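Local structure of prephenate dehydrogenase (Corynebacterium glutamicum ATCC 13032, 3KTD) at residues L315-G320 / A336-F341. The protein probably catalyses the NAD(P)+-dependent oxidative decarboxylation of prephenate to 4-hydroxyphenylpyruvate. Residues are numbered along the deposited sequence; the frame is centred on the assembly and turned at random.
Sequences LRLHPG and ARIEVF
A small parallel sheet pairs L315-L317 with R337-V340, the last strand of the chain. L315 N donates to R337 O (3.1 Å) and L315 O accepts E339 N (3.2 Å), so L315 reaches both neighbours of I338, its partner across the sheet. L317 N donates a weak bond to E339 O, while L317 O accepts F341 N (3.1 Å). The strands are the two outer arms of a beta-alpha-beta unit whose crossover is helix 324-334. That helix packs on L315 and L317, and helix 162-177 reaches L317 and V340, so branched aliphatic residues suit this face. Here L317 CD1 meets I338 CD1 at 3.6 Å, the isoleucine's chi1 (71°) and extended chi2 carrying CD1 out to the leucine. The other face carries R316, E339 and the ring of F341, the C-terminal residue. The arginine chain bends at chi3 (57°), bringing its guanidinium to the rim of that ring, NE 3.2 Å from F341 CE2, planes 56° apart. Both residues are exposed: aliphatic carbons of R316 lie against the phenyl while its charge stays at the surface. E339 turns instead along its own strand, where OE2 forms a salt bridge in the guanidinium plane of R337, 3.5 Å from NH1.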
ATOM      1  N   LEU A 315      28.772  -7.013   1.595  1.00 44.53           N
ATOM      2  CA  LEU A 315      29.899  -7.903   1.845  1.00 45.37           C
ATOM      3  C   LEU A 315      30.529  -8.321   0.530  1.00 45.94           C
ATOM      4  O   LEU A 315      29.826  -8.622  -0.436  1.00 45.82           O
ATOM      5  CB  LEU A 315      29.465  -9.159   2.603  1.00 45.99           C
ATOM      6  CG  LEU A 315      29.566  -9.118   4.126  1.00 48.37           C
ATOM      7  CD1 LEU A 315      28.981  -7.825   4.702  1.00 51.38           C
ATOM      8  CD2 LEU A 315      28.889 -10.355   4.717  1.00 49.14           C
ATOM      9  N   ARG A 316      31.860  -8.351   0.514  1.00 46.73           N
ATOM     10  CA  ARG A 316      32.636  -8.763  -0.654  1.00 47.27           C
ATOM     11  C   ARG A 316      33.137 -10.191  -0.457  1.00 46.75           C
ATOM     12  O   ARG A 316      33.987 -10.444   0.393  1.00 46.48           O
ATOM     13  CB  ARG A 316      33.811  -7.795  -0.880  1.00 47.88           C
ATOM     14  CG  ARG A 316      33.391  -6.464  -1.515  1.00 50.85           C
ATOM     15  CD  ARG A 316      34.327  -5.300  -1.187  1.00 53.38           C
ATOM     16  NE  ARG A 316      35.720  -5.532  -1.573  1.00 55.43           N
ATOM     17  CZ  ARG A 316      36.679  -4.602  -1.563  1.00 57.05           C
ATOM     18  NH1 ARG A 316      36.411  -3.346  -1.206  1.00 56.55           N
ATOM     19  NH2 ARG A 316      37.919  -4.924  -1.935  1.00 57.93           N
ATOM     20  N   LEU A 317      32.593 -11.124  -1.230  1.00 46.71           N
ATOM     21  CA  LEU A 317      33.021 -12.517  -1.150  1.00 46.76           C
ATOM     22  C   LEU A 317      34.224 -12.730  -2.044  1.00 46.97           C
ATOM     23  O   LEU A 317      34.401 -12.024  -3.028  1.00 47.01           O
ATOM     24  CB  LEU A 317      31.910 -13.466  -1.593  1.00 46.57           C
ATOM     25  CG  LEU A 317      30.534 -13.253  -0.970  1.00 46.71           C
ATOM     26  CD1 LEU A 317      29.604 -14.376  -1.394  1.00 47.36           C
ATOM     27  CD2 LEU A 317      30.624 -13.165   0.540  1.00 48.53           C
ATOM     28  N   HIS A 318      35.043 -13.713  -1.694  1.00 47.56           N
ATOM     29  CA  HIS A 318      36.191 -14.089  -2.502  1.00 47.94           C
ATOM     30  C   HIS A 318      36.144 -15.596  -2.697  1.00 47.40           C
ATOM     31  O   HIS A 318      36.900 -16.326  -2.055  1.00 48.26           O
ATOM     32  CB  HIS A 318      37.501 -13.680  -1.818  1.00 48.18           C
ATOM     33  CG  HIS A 318      37.626 -12.209  -1.572  1.00 51.98           C
ATOM     34  ND1 HIS A 318      37.184 -11.607  -0.410  1.00 54.95           N
ATOM     35  CD2 HIS A 318      38.148 -11.218  -2.334  1.00 54.51           C
ATOM     36  CE1 HIS A 318      37.428 -10.310  -0.468  1.00 55.33           C
ATOM     37  NE2 HIS A 318      38.010 -10.047  -1.625  1.00 55.94           N
ATOM     38  N   PRO A 319      35.242 -16.079  -3.567  1.00 46.42           N
ATOM     39  CA  PRO A 319      35.179 -17.512  -3.843  1.00 46.39           C
ATOM     40  C   PRO A 319      36.575 -18.093  -4.024  1.00 46.40           C
ATOM     41  O   PRO A 319      37.412 -17.471  -4.670  1.00 46.43           O
ATOM     42  CB  PRO A 319      34.393 -17.582  -5.152  1.00 45.97           C
ATOM     43  CG  PRO A 319      33.531 -16.392  -5.132  1.00 45.87           C
ATOM     44  CD  PRO A 319      34.260 -15.324  -4.360  1.00 46.38           C
ATOM     45  N   GLY A 320      36.824 -19.260  -3.443  1.00 46.73           N
ATOM     46  CA  GLY A 320      38.146 -19.882  -3.490  1.00 47.20           C
ATOM     47  C   GLY A 320      38.836 -19.784  -2.141  1.00 47.50           C
ATOM     48  O   GLY A 320      39.271 -20.797  -1.597  1.00 47.93           O
ATOM     49  N   ALA A 336      22.500  -8.627   3.604  1.00 35.91           N
ATOM     50  CA  ALA A 336      23.533  -7.904   2.884  1.00 35.94           C
ATOM     51  C   ALA A 336      23.514  -8.301   1.419  1.00 35.58           C
ATOM     52  O   ALA A 336      23.252  -9.450   1.091  1.00 34.48           O
ATOM     53  CB  ALA A 336      24.885  -8.200   3.479  1.00 35.50           C
ATOM     54  N   ARG A 337      23.742  -7.329   0.544  1.00 36.50           N
ATOM     55  CA  ARG A 337      23.942  -7.611  -0.866  1.00 37.40           C
ATOM     56  C   ARG A 337      25.416  -7.964  -0.981  1.00 37.57           C
ATOM     57  O   ARG A 337      26.187  -7.648  -0.081  1.00 36.78           O
ATOM     58  CB  ARG A 337      23.589  -6.406  -1.742  1.00 38.11           C
ATOM     59  CG  ARG A 337      24.541  -5.220  -1.631  1.00 40.11           C
ATOM     60  CD  ARG A 337      24.063  -4.000  -2.424  1.00 42.08           C
ATOM     61  NE  ARG A 337      25.110  -2.981  -2.442  1.00 46.06           N
ATOM     62  CZ  ARG A 337      26.157  -2.969  -3.272  1.00 47.94           C
ATOM     63  NH1 ARG A 337      26.312  -3.912  -4.203  1.00 50.11           N
ATOM     64  NH2 ARG A 337      27.061  -2.000  -3.179  1.00 48.12           N
ATOM     65  N   ILE A 338      25.812  -8.619  -2.066  1.00 38.93           N
ATOM     66  CA  ILE A 338      27.209  -9.028  -2.230  1.00 40.33           C
ATOM     67  C   ILE A 338      27.823  -8.616  -3.561  1.00 41.23           C
ATOM     68  O   ILE A 338      27.125  -8.416  -4.550  1.00 40.97           O
ATOM     69  CB  ILE A 338      27.378 -10.560  -2.062  1.00 40.57           C
ATOM     70  CG1 ILE A 338      26.776 -11.319  -3.249  1.00 41.01           C
ATOM     71  CG2 ILE A 338      26.742 -11.030  -0.758  1.00 39.93           C
ATOM     72  CD1 ILE A 338      26.930 -12.814  -3.138  1.00 42.46           C
ATOM     73  N   GLU A 339      29.143  -8.493  -3.554  1.00 43.12           N
ATOM     74  CA  GLU A 339      29.935  -8.197  -4.742  1.00 45.12           C
ATOM     75  C   GLU A 339      31.109  -9.167  -4.710  1.00 46.39           C
ATOM     76  O   GLU A 339      31.852  -9.190  -3.734  1.00 47.14           O
ATOM     77  CB  GLU A 339      30.426  -6.742  -4.716  1.00 45.64           C
ATOM     78  CG  GLU A 339      29.364  -5.676  -5.118  1.00 48.30           C
ATOM     79  CD  GLU A 339      29.138  -5.547  -6.644  1.00 50.64           C
ATOM     80  OE1 GLU A 339      30.011  -5.977  -7.440  1.00 54.32           O
ATOM     81  OE2 GLU A 339      28.085  -5.000  -7.049  1.00 50.59           O
ATOM     82  N   VAL A 340      31.282  -9.969  -5.759  1.00 47.41           N
ATOM     83  CA  VAL A 340      32.321 -11.008  -5.753  1.00 48.44           C
ATOM     84  C   VAL A 340      33.604 -10.588  -6.481  1.00 49.75           C
ATOM     85  O   VAL A 340      33.579 -10.270  -7.667  1.00 50.10           O
ATOM     86  CB  VAL A 340      31.787 -12.336  -6.336  1.00 48.26           C
ATOM     87  CG1 VAL A 340      30.446 -12.678  -5.694  1.00 48.07           C
ATOM     88  CG2 VAL A 340      31.632 -12.257  -7.839  1.00 48.65           C
ATOM     89  N   PHE A 341      34.717 -10.572  -5.752  1.00 51.02           N
ATOM     90  CA  PHE A 341      36.027 -10.261  -6.327  1.00 52.03           C
ATOM     91  C   PHE A 341      36.886 -11.527  -6.477  1.00 52.34           C
ATOM     92  O   PHE A 341      36.389 -12.656  -6.460  1.00 52.20           O
ATOM     93  CB  PHE A 341      36.765  -9.211  -5.477  1.00 52.50           C
ATOM     94  CG  PHE A 341      36.142  -7.827  -5.510  1.00 55.24           C
ATOM     95  CD1 PHE A 341      35.135  -7.492  -6.427  1.00 57.68           C
ATOM     96  CD2 PHE A 341      36.625  -6.829  -4.671  1.00 56.37           C
ATOM     97  CE1 PHE A 341      34.588  -6.206  -6.459  1.00 58.44           C
ATOM     98  CE2 PHE A 341      36.086  -5.538  -4.707  1.00 57.86           C
ATOM     99  CZ  PHE A 341      35.069  -5.229  -5.600  1.00 58.41           C
ATOM    100  OXT PHE A 341      38.108 -11.459  -6.641  1.00 52.78           O
TER